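Local coordinates for hypothetical protein PH1948 (PDB 1WY7) that probably transfers methyl groups from S-adenosylmethionine to RNA, and has been seen with the reaction product S-adenosyl-L-homocysteine bound in a Rossmann-like methyltransferase fold, at residues Leu25-Thr30 and Glu79-Ala84; Ala58-Leu63 and Val85-Glu90; Leu63-Leu68 and Gly93-Lys98. One frame throughout, in Å; residues are numbered along the deposited sequence.

How the contacts relate
Contacts 1 and 2 both touch S-adenosyl-L-homocysteine; contact 3 continues from contact 2 along helix 62-69. Contact 1 holds the ribose of the ligand and contact 2, whose centre is about 8 Å from that of contact 1, holds its amino-acid end. The two are joined by a probable hydrogen bond of 2.8 Å from Gly-59 N to Glu-79 OE1, and both draw on helix 82-91. Contact 3 shares Leu-63 and helix 62-69 with contact 2, their centres about 9 Å apart, but is about 17 Å from contact 1, centre to centre. It packs the far end of that helix, while Leu-63 near its start still touches the ligand.

Contact 1 of 3, residues Leu25-Thr30 and Glu79-Ala84; sequences LEQYRT and EVDKEA. With SAH (S-adenosyl-L-homocysteine), chain E.
Gln-27 and Asp-81 make the one direct hydrogen bond between Leu-25 to Thr-30 and Glu-79 to Ala-84: Gln-27 NE2 donates to Asp-81 OD1 over 3.0 Å, at 161°. The amide and carboxylate planes are nearly coplanar, 4° apart, and the acceptor uses its anti lone pair, turned away from OD2. Gln-27 CG lies beside the backbone N (chi1 -63°) and the chain runs extended beyond it, which carries the amide across to the aspartate. The same NE2 gives a second, almost straight bond to O2' of S-adenosyl-L-homocysteine (2.8 Å), while Gln-27 OE1 accepts from Lys-22 N, fixing which way round the amide sits.

Glu-79, on the second segment, holds the ribose. Its OE2 accepts from the ligand O2' at 2.6 Å and its OE1 from O3' at 3.1 Å, one carboxylate spanning both hydroxyls. Backbone Asp-81 N also donates to Glu-79 OE2 (2.8 Å). Asp-81 meanwhile caps the start of helix 82-91, its OD2 receiving Glu-83 N (3.0 Å) from above the carboxylate plane, which suits an aspartate at the N-cap. A leucine in place of Gln-27 would probably leave Asp-81 OD1 and the ligand O2' without this shared donor and the ribose less firmly held.

Apolar contacts add to this. Leu-25 CD1 meets Val-80 CG1 at 4.2 Å, and both residues border the adenine, Val-80 CG1 lying 3.6 Å from the ligand C4. An acidic residue near the C-terminal end of the second strand, here Glu-79, gripping the ribose hydroxyls is the hallmark of the Rossmann-like methyltransferase cofactor site.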
loop_
_atom_site.group_PDB
_atom_site.type_symbol
_atom_site.label_atom_id
_atom_site.label_comp_id
_atom_site.label_asym_id
_atom_site.label_seq_id
_atom_site.Cartn_x
_atom_site.Cartn_y
_atom_site.Cartn_z
ATOM N N LEU A 25 -4.714 -14.625 -0.910
ATOM C CA LEU A 25 -3.684 -13.644 -0.593
ATOM C C LEU A 25 -4.237 -12.244 -0.886
ATOM O O LEU A 25 -3.496 -11.258 -0.856
ATOM C CB LEU A 25 -2.429 -13.867 -1.442
ATOM C CG LEU A 25 -1.559 -15.103 -1.212
ATOM C CD1 LEU A 25 -0.317 -15.003 -2.099
ATOM C CD2 LEU A 25 -1.156 -15.188 0.254
ATOM N N GLU A 26 -5.536 -12.179 -1.176
ATOM C CA GLU A 26 -6.214 -10.929 -1.491
ATOM C C GLU A 26 -5.473 -10.153 -2.573
ATOM O O GLU A 26 -5.142 -8.978 -2.388
ATOM C CB GLU A 26 -6.333 -10.050 -0.240
ATOM C CG GLU A 26 -7.170 -10.631 0.892
ATOM C CD GLU A 26 -7.596 -9.566 1.889
ATOM O OE1 GLU A 26 -8.037 -9.919 3.003
ATOM O OE2 GLU A 26 -7.496 -8.368 1.553
ATOM N N GLN A 27 -5.216 -10.799 -3.707
ATOM C CA GLN A 27 -4.502 -10.130 -4.789
ATOM C C GLN A 27 -5.383 -9.399 -5.797
ATOM O O GLN A 27 -5.940 -10.000 -6.719
ATOM C CB GLN A 27 -3.591 -11.109 -5.545
ATOM C CG GLN A 27 -2.467 -11.722 -4.702
ATOM C CD GLN A 27 -1.502 -12.566 -5.532
ATOM O OE1 GLN A 27 -1.891 -13.198 -6.520
ATOM N NE2 GLN A 27 -0.241 -12.586 -5.125
ATOM N N TYR A 28 -5.515 -8.095 -5.598
ATOM C CA TYR A 28 -6.256 -7.236 -6.513
ATOM C C TYR A 28 -5.413 -5.961 -6.557
ATOM O O TYR A 28 -4.921 -5.498 -5.531
ATOM C CB TYR A 28 -7.684 -6.952 -5.998
ATOM C CG TYR A 28 -7.751 -6.161 -4.707
ATOM C CD1 TYR A 28 -7.586 -4.773 -4.703
ATOM C CD2 TYR A 28 -7.920 -6.803 -3.479
ATOM C CE1 TYR A 28 -7.574 -4.046 -3.513
ATOM C CE2 TYR A 28 -7.910 -6.081 -2.283
ATOM C CZ TYR A 28 -7.730 -4.706 -2.311
ATOM O OH TYR A 28 -7.639 -4.001 -1.132
ATOM N N ARG A 29 -5.209 -5.415 -7.745
ATOM C CA ARG A 29 -4.408 -4.202 -7.882
ATOM C C ARG A 29 -5.089 -3.049 -7.150
ATOM O O ARG A 29 -6.318 -2.957 -7.147
ATOM C CB ARG A 29 -4.264 -3.847 -9.361
ATOM C CG ARG A 29 -5.614 -3.638 -10.039
ATOM C CD ARG A 29 -5.444 -3.177 -11.460
ATOM N NE ARG A 29 -4.585 -2.001 -11.523
ATOM C CZ ARG A 29 -4.235 -1.398 -12.654
ATOM N NH1 ARG A 29 -3.444 -0.337 -12.620
ATOM N NH2 ARG A 29 -4.683 -1.853 -13.817
ATOM N N THR A 30 -4.305 -2.172 -6.531
ATOM C CA THR A 30 -4.899 -1.037 -5.824
ATOM C C THR A 30 -5.582 -0.148 -6.860
ATOM O O THR A 30 -4.934 0.328 -7.787
ATOM C CB THR A 30 -3.845 -0.178 -5.086
ATOM O OG1 THR A 30 -3.062 -1.004 -4.210
ATOM C CG2 THR A 30 -4.539 0.898 -4.255
ATOM N N GLU A 79 6.947 -8.255 -1.382
ATOM C CA GLU A 79 5.881 -9.093 -1.908
ATOM C C GLU A 79 6.254 -10.573 -1.762
ATOM O O GLU A 79 7.364 -10.975 -2.111
ATOM C CB GLU A 79 5.663 -8.740 -3.379
ATOM C CG GLU A 79 4.805 -9.705 -4.158
ATOM C CD GLU A 79 3.416 -9.821 -3.589
ATOM O OE1 GLU A 79 2.755 -8.780 -3.390
ATOM O OE2 GLU A 79 2.985 -10.956 -3.346
ATOM N N VAL A 80 5.322 -11.384 -1.263
ATOM C CA VAL A 80 5.583 -12.811 -1.054
ATOM C C VAL A 80 5.449 -13.665 -2.311
ATOM O O VAL A 80 6.028 -14.746 -2.394
ATOM C CB VAL A 80 4.626 -13.408 0.011
ATOM C CG1 VAL A 80 3.209 -13.456 -0.534
ATOM C CG2 VAL A 80 5.089 -14.807 0.421
ATOM N N ASP A 81 4.699 -13.176 -3.290
ATOM C CA ASP A 81 4.462 -13.939 -4.502
ATOM C C ASP A 81 5.299 -13.550 -5.725
ATOM O O ASP A 81 5.116 -12.485 -6.311
ATOM C CB ASP A 81 2.970 -13.878 -4.838
ATOM C CG ASP A 81 2.600 -14.752 -6.018
ATOM O OD1 ASP A 81 1.424 -14.723 -6.430
ATOM O OD2 ASP A 81 3.480 -15.472 -6.541
ATOM N N LYS A 82 6.205 -14.444 -6.108
ATOM C CA LYS A 82 7.084 -14.239 -7.258
ATOM C C LYS A 82 6.323 -13.877 -8.535
ATOM O O LYS A 82 6.762 -13.020 -9.308
ATOM C CB LYS A 82 7.914 -15.503 -7.506
ATOM C CG LYS A 82 8.671 -15.538 -8.837
ATOM C CD LYS A 82 9.581 -14.325 -9.026
ATOM C CE LYS A 82 10.595 -14.550 -10.161
ATOM N NZ LYS A 82 9.962 -15.009 -11.436
ATOM N N GLU A 83 5.194 -14.537 -8.759
ATOM C CA GLU A 83 4.385 -14.274 -9.948
ATOM C C GLU A 83 3.878 -12.837 -10.012
ATOM O O GLU A 83 3.632 -12.302 -11.092
ATOM C CB GLU A 83 3.207 -15.236 -9.994
ATOM C CG GLU A 83 3.603 -16.651 -10.350
ATOM C CD GLU A 83 2.490 -17.634 -10.063
ATOM O OE1 GLU A 83 2.309 -17.997 -8.875
ATOM O OE2 GLU A 83 1.789 -18.027 -11.023
ATOM N N ALA A 84 3.716 -12.222 -8.847
ATOM C CA ALA A 84 3.272 -10.841 -8.780
ATOM C C ALA A 84 4.478 -9.961 -9.091
ATOM O O ALA A 84 4.357 -8.937 -9.760
ATOM C CB ALA A 84 2.720 -10.530 -7.379
HETATM N N SAH E . -1.591 -4.594 -6.543
HETATM C CA SAH E . -1.689 -3.855 -5.268
HETATM C CB SAH E . -1.405 -4.856 -4.137
HETATM C CG SAH E . -2.723 -5.431 -3.757
HETATM S SD SAH E . -2.937 -6.713 -2.508
HETATM C C SAH E . -0.735 -2.695 -5.361
HETATM O O SAH E . -0.370 -2.310 -6.515
HETATM O OXT SAH E . -0.379 -2.217 -4.233
HETATM C "C5'" SAH E . -1.442 -6.750 -1.543
HETATM C "C4'" SAH E . -0.406 -7.857 -1.794
HETATM O "O4'" SAH E . -0.052 -8.472 -0.529
HETATM C "C3'" SAH E . -0.870 -9.060 -2.617
HETATM O "O3'" SAH E . -0.274 -8.838 -3.910
HETATM C "C2'" SAH E . -0.234 -10.298 -1.964
HETATM O "O2'" SAH E . 0.430 -11.277 -2.730
HETATM C "C1'" SAH E . 0.606 -9.679 -0.833
HETATM N N9 SAH E . 0.681 -10.486 0.376
HETATM C C8 SAH E . -0.283 -11.248 1.014
HETATM N N7 SAH E . 0.140 -11.833 2.106
HETATM C C5 SAH E . 1.470 -11.439 2.208
HETATM C C6 SAH E . 2.496 -11.700 3.156
HETATM N N6 SAH E . 2.287 -12.478 4.242
HETATM N N1 SAH E . 3.746 -11.155 2.977
HETATM C C2 SAH E . 3.950 -10.369 1.894
HETATM N N3 SAH E . 3.060 -10.042 0.928
HETATM C C4 SAH E . 1.820 -10.612 1.145
#

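Contact 2 of 3, residues Ala58-Leu63 and Val85-Glu90; sequences AGTGVL and VDVLIE. With SAH (S-adenosyl-L-homocysteine), chain E.
The glycine-rich turn of the Rossmann-like methyltransferase fold, running from strand 52-56 into helix 62-69, here rests against helix 82-91 on one side and cups the amino-acid end of S-adenosyl-L-homocysteine on another. Thr-60 and Val-87 run alongside each other in the same direction, with Thr-60 CG2 3.8 Å from Val-87 CG1. That threonine methyl sits beside its own backbone N, while OG1 (chi1 61°) takes the place between N and the carbonyl carbon and receives a weak bond from the ligand N at 3.3 Å. A threonine thus serves both neighbours, methyl to the helix and hydroxyl to the ligand.

Leu-88 packs against the turn's backbone, its CB approaching Gly-59 O to 3.5 Å. Its CA makes a C-H...O contact with Thr-60 O, and CD2 reaches Ala-58 CB at 4.1 Å. Thr-60 O also accepts from Asn-91 ND2. The type II' turn Ala-58 to Gly-61 is closed by Gly-61 N to Ala-58 O at 2.7 Å. Gly-59 has positive phi, and any CB there would run into the ligand; at Gly-61, also at positive phi, a CB would be forced against the carbonyl O of Thr-60.

At the start of helix 62-69, Val-62 N donates to the ligand carboxylate O over 2.8 Å. The glycines let the backbone come close to both ligand and helix 82-91, and the N-terminus of helix 62-69 probably adds favourable electrostatics for the carboxylate.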
loop_
_atom_site.group_PDB
_atom_site.type_symbol
_atom_site.label_atom_id
_atom_site.label_comp_id
_atom_site.label_asym_id
_atom_site.label_seq_id
_atom_site.Cartn_x
_atom_site.Cartn_y
_atom_site.Cartn_z
ATOM N N ALA A 58 3.498 -5.158 -2.126
ATOM C CA ALA A 58 3.601 -4.403 -3.384
ATOM C C ALA A 58 2.784 -4.920 -4.567
ATOM O O ALA A 58 2.403 -4.142 -5.453
ATOM C CB ALA A 58 5.076 -4.262 -3.787
ATOM N N GLY A 59 2.524 -6.223 -4.590
ATOM C CA GLY A 59 1.744 -6.804 -5.674
ATOM C C GLY A 59 2.236 -6.441 -7.067
ATOM O O GLY A 59 3.378 -6.756 -7.436
ATOM N N THR A 60 1.376 -5.776 -7.847
ATOM C CA THR A 60 1.738 -5.371 -9.208
ATOM C C THR A 60 2.535 -4.071 -9.240
ATOM O O THR A 60 3.009 -3.665 -10.301
ATOM C CB THR A 60 0.506 -5.184 -10.134
ATOM O OG1 THR A 60 -0.347 -4.155 -9.615
ATOM C CG2 THR A 60 -0.268 -6.475 -10.243
ATOM N N GLY A 61 2.673 -3.417 -8.088
ATOM C CA GLY A 61 3.437 -2.182 -8.029
ATOM C C GLY A 61 2.722 -0.856 -8.261
ATOM O O GLY A 61 3.376 0.140 -8.537
ATOM N N VAL A 62 1.400 -0.811 -8.133
ATOM C CA VAL A 62 0.677 0.450 -8.354
ATOM C C VAL A 62 1.165 1.558 -7.418
ATOM O O VAL A 62 1.502 2.656 -7.875
ATOM C CB VAL A 62 -0.850 0.288 -8.146
ATOM C CG1 VAL A 62 -1.523 1.645 -8.200
ATOM C CG2 VAL A 62 -1.436 -0.631 -9.211
ATOM N N LEU A 63 1.203 1.273 -6.115
ATOM C CA LEU A 63 1.648 2.261 -5.139
ATOM C C LEU A 63 3.113 2.630 -5.339
ATOM O O LEU A 63 3.495 3.795 -5.211
ATOM C CB LEU A 63 1.438 1.741 -3.709
ATOM C CG LEU A 63 -0.015 1.545 -3.272
ATOM C CD1 LEU A 63 -0.044 1.158 -1.806
ATOM C CD2 LEU A 63 -0.811 2.852 -3.485
ATOM N N VAL A 85 5.646 -10.377 -8.610
ATOM C CA VAL A 85 6.876 -9.633 -8.843
ATOM C C VAL A 85 7.186 -9.540 -10.338
ATOM O O VAL A 85 7.723 -8.532 -10.791
ATOM C CB VAL A 85 8.052 -10.290 -8.079
ATOM C CG1 VAL A 85 9.368 -9.556 -8.369
ATOM C CG2 VAL A 85 7.756 -10.256 -6.590
ATOM N N ASP A 86 6.842 -10.577 -11.104
ATOM C CA ASP A 86 7.091 -10.543 -12.548
ATOM C C ASP A 86 6.384 -9.334 -13.164
ATOM O O ASP A 86 6.956 -8.624 -13.988
ATOM C CB ASP A 86 6.593 -11.817 -13.237
ATOM C CG ASP A 86 7.312 -13.067 -12.765
ATOM O OD1 ASP A 86 8.551 -13.025 -12.591
ATOM O OD2 ASP A 86 6.630 -14.100 -12.577
ATOM N N VAL A 87 5.141 -9.114 -12.757
ATOM C CA VAL A 87 4.345 -7.988 -13.243
ATOM C C VAL A 87 4.917 -6.690 -12.694
ATOM O O VAL A 87 5.011 -5.685 -13.401
ATOM C CB VAL A 87 2.864 -8.122 -12.780
ATOM C CG1 VAL A 87 2.036 -6.937 -13.271
ATOM C CG2 VAL A 87 2.281 -9.434 -13.293
ATOM N N LEU A 88 5.290 -6.724 -11.415
ATOM C CA LEU A 88 5.863 -5.571 -10.723
ATOM C C LEU A 88 7.077 -5.031 -11.482
ATOM O O LEU A 88 7.156 -3.835 -11.770
ATOM C CB LEU A 88 6.261 -5.985 -9.297
ATOM C CG LEU A 88 6.926 -5.100 -8.229
ATOM C CD1 LEU A 88 8.220 -4.497 -8.742
ATOM C CD2 LEU A 88 5.984 -4.035 -7.790
ATOM N N ILE A 89 8.013 -5.916 -11.806
ATOM C CA ILE A 89 9.229 -5.519 -12.509
ATOM C C ILE A 89 8.935 -4.865 -13.850
ATOM O O ILE A 89 9.561 -3.878 -14.221
ATOM C CB ILE A 89 10.147 -6.725 -12.748
ATOM C CG1 ILE A 89 10.381 -7.462 -11.431
ATOM C CG2 ILE A 89 11.463 -6.269 -13.351
ATOM C CD1 ILE A 89 10.880 -6.600 -10.325
ATOM N N GLU A 90 7.975 -5.421 -14.577
ATOM C CA GLU A 90 7.639 -4.853 -15.866
ATOM C C GLU A 90 6.974 -3.491 -15.691
ATOM O O GLU A 90 7.285 -2.549 -16.421
ATOM C CB GLU A 90 6.726 -5.789 -16.657
ATOM C CG GLU A 90 6.703 -5.444 -18.138
ATOM C CD GLU A 90 5.697 -6.253 -18.920
ATOM O OE1 GLU A 90 5.671 -7.487 -18.737
ATOM O OE2 GLU A 90 4.940 -5.656 -19.723
HETATM N N SAH E . -1.591 -4.594 -6.543
HETATM C CA SAH E . -1.689 -3.855 -5.268
HETATM C CB SAH E . -1.405 -4.856 -4.137
HETATM C CG SAH E . -2.723 -5.431 -3.757
HETATM S SD SAH E . -2.937 -6.713 -2.508
HETATM C C SAH E . -0.735 -2.695 -5.361
HETATM O O SAH E . -0.370 -2.310 -6.515
HETATM O OXT SAH E . -0.379 -2.217 -4.233
HETATM C "C5'" SAH E . -1.442 -6.750 -1.543
HETATM C "C4'" SAH E . -0.406 -7.857 -1.794
HETATM O "O4'" SAH E . -0.052 -8.472 -0.529
HETATM C "C3'" SAH E . -0.870 -9.060 -2.617
HETATM O "O3'" SAH E . -0.274 -8.838 -3.910
HETATM C "C2'" SAH E . -0.234 -10.298 -1.964
HETATM O "O2'" SAH E . 0.430 -11.277 -2.730
HETATM C "C1'" SAH E . 0.606 -9.679 -0.833
HETATM N N9 SAH E . 0.681 -10.486 0.376
HETATM C C8 SAH E . -0.283 -11.248 1.014
HETATM N N7 SAH E . 0.140 -11.833 2.106
HETATM C C5 SAH E . 1.470 -11.439 2.208
HETATM C C6 SAH E . 2.496 -11.700 3.156
HETATM N N6 SAH E . 2.287 -12.478 4.242
HETATM N N1 SAH E . 3.746 -11.155 2.977
HETATM C C2 SAH E . 3.950 -10.369 1.894
HETATM N N3 SAH E . 3.060 -10.042 0.928
HETATM C C4 SAH E . 1.820 -10.612 1.145
#

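Contact 3 of 3, residues Leu63-Leu68 and Gly93-Lys98; sequences LSYGAL and GEFKGK
Tyr-65 and Phe-95 meet edge to face: the Phe-95 edge, led by CE1, points at the face of Tyr-65, with centroids 5.6 Å apart and planes at 82°. CE1 comes in off-centre, over the rim of the tyrosine ring, and is 3.8 Å from Tyr-65 CE2. Tyr-65 CG stands opposite the backbone N across the first torsion (chi1 -175°), which swings the ring out toward the 93-98 loop.

Leu-68 addresses Phe-95 from a different direction. Its CB sits over the middle of the phenylalanine ring, 3.5 Å from the centroid and only 5° off the normal, a well-centred CH-pi contact. The two side chains run antiparallel to one another, side against side, bringing Leu-68 CG to 3.7 Å from Phe-95 CG. One flat ring thus uses its edge on the tyrosine and a face on the leucine, a double role an aromatic residue suits.

At the tyrosine's phenolic end, Tyr-65 OH donates to Glu-94 OE2 at 2.8 Å. The oxygen lies near the ring plane, yet the hydroxyl reaches it from well above the carboxylate plane. Beyond Phe-95, Leu-68 CD1 touches Lys-98 CB at 3.9 Å; the lysine's bent chain takes its NZ to Lys-73 O.

The contact joins helix 62-69 to the loop between helix 82-91 and edge strand 99-103, whose Phe-95 to Lys-98 part is a type II turn. Leu-68 also rests on Val-75 of strand 74-79, and Leu-15 and Leu-92 lie against Tyr-65.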
loop_
_atom_site.group_PDB
_atom_site.type_symbol
_atom_site.label_atom_id
_atom_site.label_comp_id
_atom_site.label_asym_id
_atom_site.label_seq_id
_atom_site.Cartn_x
_atom_site.Cartn_y
_atom_site.Cartn_z
ATOM N N LEU A 63 1.203 1.273 -6.115
ATOM C CA LEU A 63 1.648 2.261 -5.139
ATOM C C LEU A 63 3.113 2.630 -5.339
ATOM O O LEU A 63 3.495 3.795 -5.211
ATOM C CB LEU A 63 1.438 1.741 -3.709
ATOM C CG LEU A 63 -0.015 1.545 -3.272
ATOM C CD1 LEU A 63 -0.044 1.158 -1.806
ATOM C CD2 LEU A 63 -0.811 2.852 -3.485
ATOM N N SER A 64 3.924 1.628 -5.655
ATOM C CA SER A 64 5.350 1.830 -5.877
ATOM C C SER A 64 5.588 2.750 -7.066
ATOM O O SER A 64 6.399 3.676 -6.999
ATOM C CB SER A 64 6.027 0.489 -6.158
ATOM O OG SER A 64 6.001 -0.343 -5.021
ATOM N N TYR A 65 4.884 2.465 -8.156
ATOM C CA TYR A 65 5.003 3.254 -9.381
ATOM C C TYR A 65 4.636 4.719 -9.104
ATOM O O TYR A 65 5.379 5.641 -9.477
ATOM C CB TYR A 65 4.091 2.657 -10.461
ATOM C CG TYR A 65 4.201 3.312 -11.818
ATOM C CD1 TYR A 65 3.393 4.394 -12.161
ATOM C CD2 TYR A 65 5.098 2.835 -12.766
ATOM C CE1 TYR A 65 3.474 4.981 -13.419
ATOM C CE2 TYR A 65 5.189 3.411 -14.024
ATOM C CZ TYR A 65 4.372 4.482 -14.345
ATOM O OH TYR A 65 4.433 5.042 -15.600
ATOM N N GLY A 66 3.501 4.921 -8.432
ATOM C CA GLY A 66 3.050 6.259 -8.099
ATOM C C GLY A 66 4.066 7.014 -7.262
ATOM O O GLY A 66 4.323 8.205 -7.500
ATOM N N ALA A 67 4.647 6.328 -6.281
ATOM C CA ALA A 67 5.639 6.939 -5.406
ATOM C C ALA A 67 6.847 7.382 -6.220
ATOM O O ALA A 67 7.330 8.506 -6.060
ATOM C CB ALA A 67 6.076 5.957 -4.314
ATOM N N LEU A 68 7.345 6.491 -7.078
ATOM C CA LEU A 68 8.490 6.809 -7.920
ATOM C C LEU A 68 8.110 7.991 -8.807
ATOM O O LEU A 68 8.877 8.938 -8.974
ATOM C CB LEU A 68 8.874 5.629 -8.818
ATOM C CG LEU A 68 9.853 4.536 -8.372
ATOM C CD1 LEU A 68 11.048 5.132 -7.637
ATOM C CD2 LEU A 68 9.133 3.573 -7.502
ATOM N N GLY A 93 9.426 -0.737 -15.000
ATOM C CA GLY A 93 10.511 -0.707 -15.966
ATOM C C GLY A 93 11.169 0.643 -16.204
ATOM O O GLY A 93 12.373 0.710 -16.361
ATOM N N GLU A 94 10.394 1.719 -16.220
ATOM C CA GLU A 94 10.960 3.038 -16.466
ATOM C C GLU A 94 11.708 3.649 -15.278
ATOM O O GLU A 94 12.304 4.719 -15.395
ATOM C CB GLU A 94 9.857 3.974 -16.946
ATOM C CG GLU A 94 8.577 3.830 -16.159
ATOM C CD GLU A 94 7.419 4.580 -16.779
ATOM O OE1 GLU A 94 7.501 5.825 -16.885
ATOM O OE2 GLU A 94 6.425 3.921 -17.158
ATOM N N PHE A 95 11.687 2.972 -14.135
ATOM C CA PHE A 95 12.392 3.483 -12.971
ATOM C C PHE A 95 13.504 2.529 -12.585
ATOM O O PHE A 95 13.912 2.461 -11.427
ATOM C CB PHE A 95 11.428 3.673 -11.800
ATOM C CG PHE A 95 10.416 4.740 -12.030
ATOM C CD1 PHE A 95 9.116 4.414 -12.381
ATOM C CD2 PHE A 95 10.769 6.076 -11.921
ATOM C CE1 PHE A 95 8.165 5.413 -12.625
ATOM C CE2 PHE A 95 9.832 7.085 -12.164
ATOM C CZ PHE A 95 8.527 6.747 -12.517
ATOM N N LYS A 96 14.006 1.797 -13.568
ATOM C CA LYS A 96 15.063 0.840 -13.304
ATOM C C LYS A 96 16.188 1.418 -12.474
ATOM O O LYS A 96 16.650 2.535 -12.694
ATOM C CB LYS A 96 15.602 0.226 -14.595
ATOM C CG LYS A 96 14.723 -0.905 -15.109
ATOM C CD LYS A 96 15.262 -1.542 -16.383
ATOM C CE LYS A 96 14.263 -2.554 -16.936
ATOM N NZ LYS A 96 14.721 -3.191 -18.205
ATOM N N GLY A 97 16.604 0.640 -11.485
ATOM C CA GLY A 97 17.662 1.073 -10.596
ATOM C C GLY A 97 17.188 1.906 -9.419
ATOM O O GLY A 97 17.964 2.182 -8.513
ATOM N N LYS A 98 15.920 2.309 -9.417
ATOM C CA LYS A 98 15.388 3.122 -8.324
ATOM C C LYS A 98 14.504 2.323 -7.354
ATOM O O LYS A 98 14.006 2.864 -6.365
ATOM C CB LYS A 98 14.604 4.321 -8.889
ATOM C CG LYS A 98 15.482 5.371 -9.572
ATOM C CD LYS A 98 14.673 6.518 -10.185
ATOM C CE LYS A 98 13.891 7.330 -9.143
ATOM N NZ LYS A 98 14.753 8.025 -8.131
#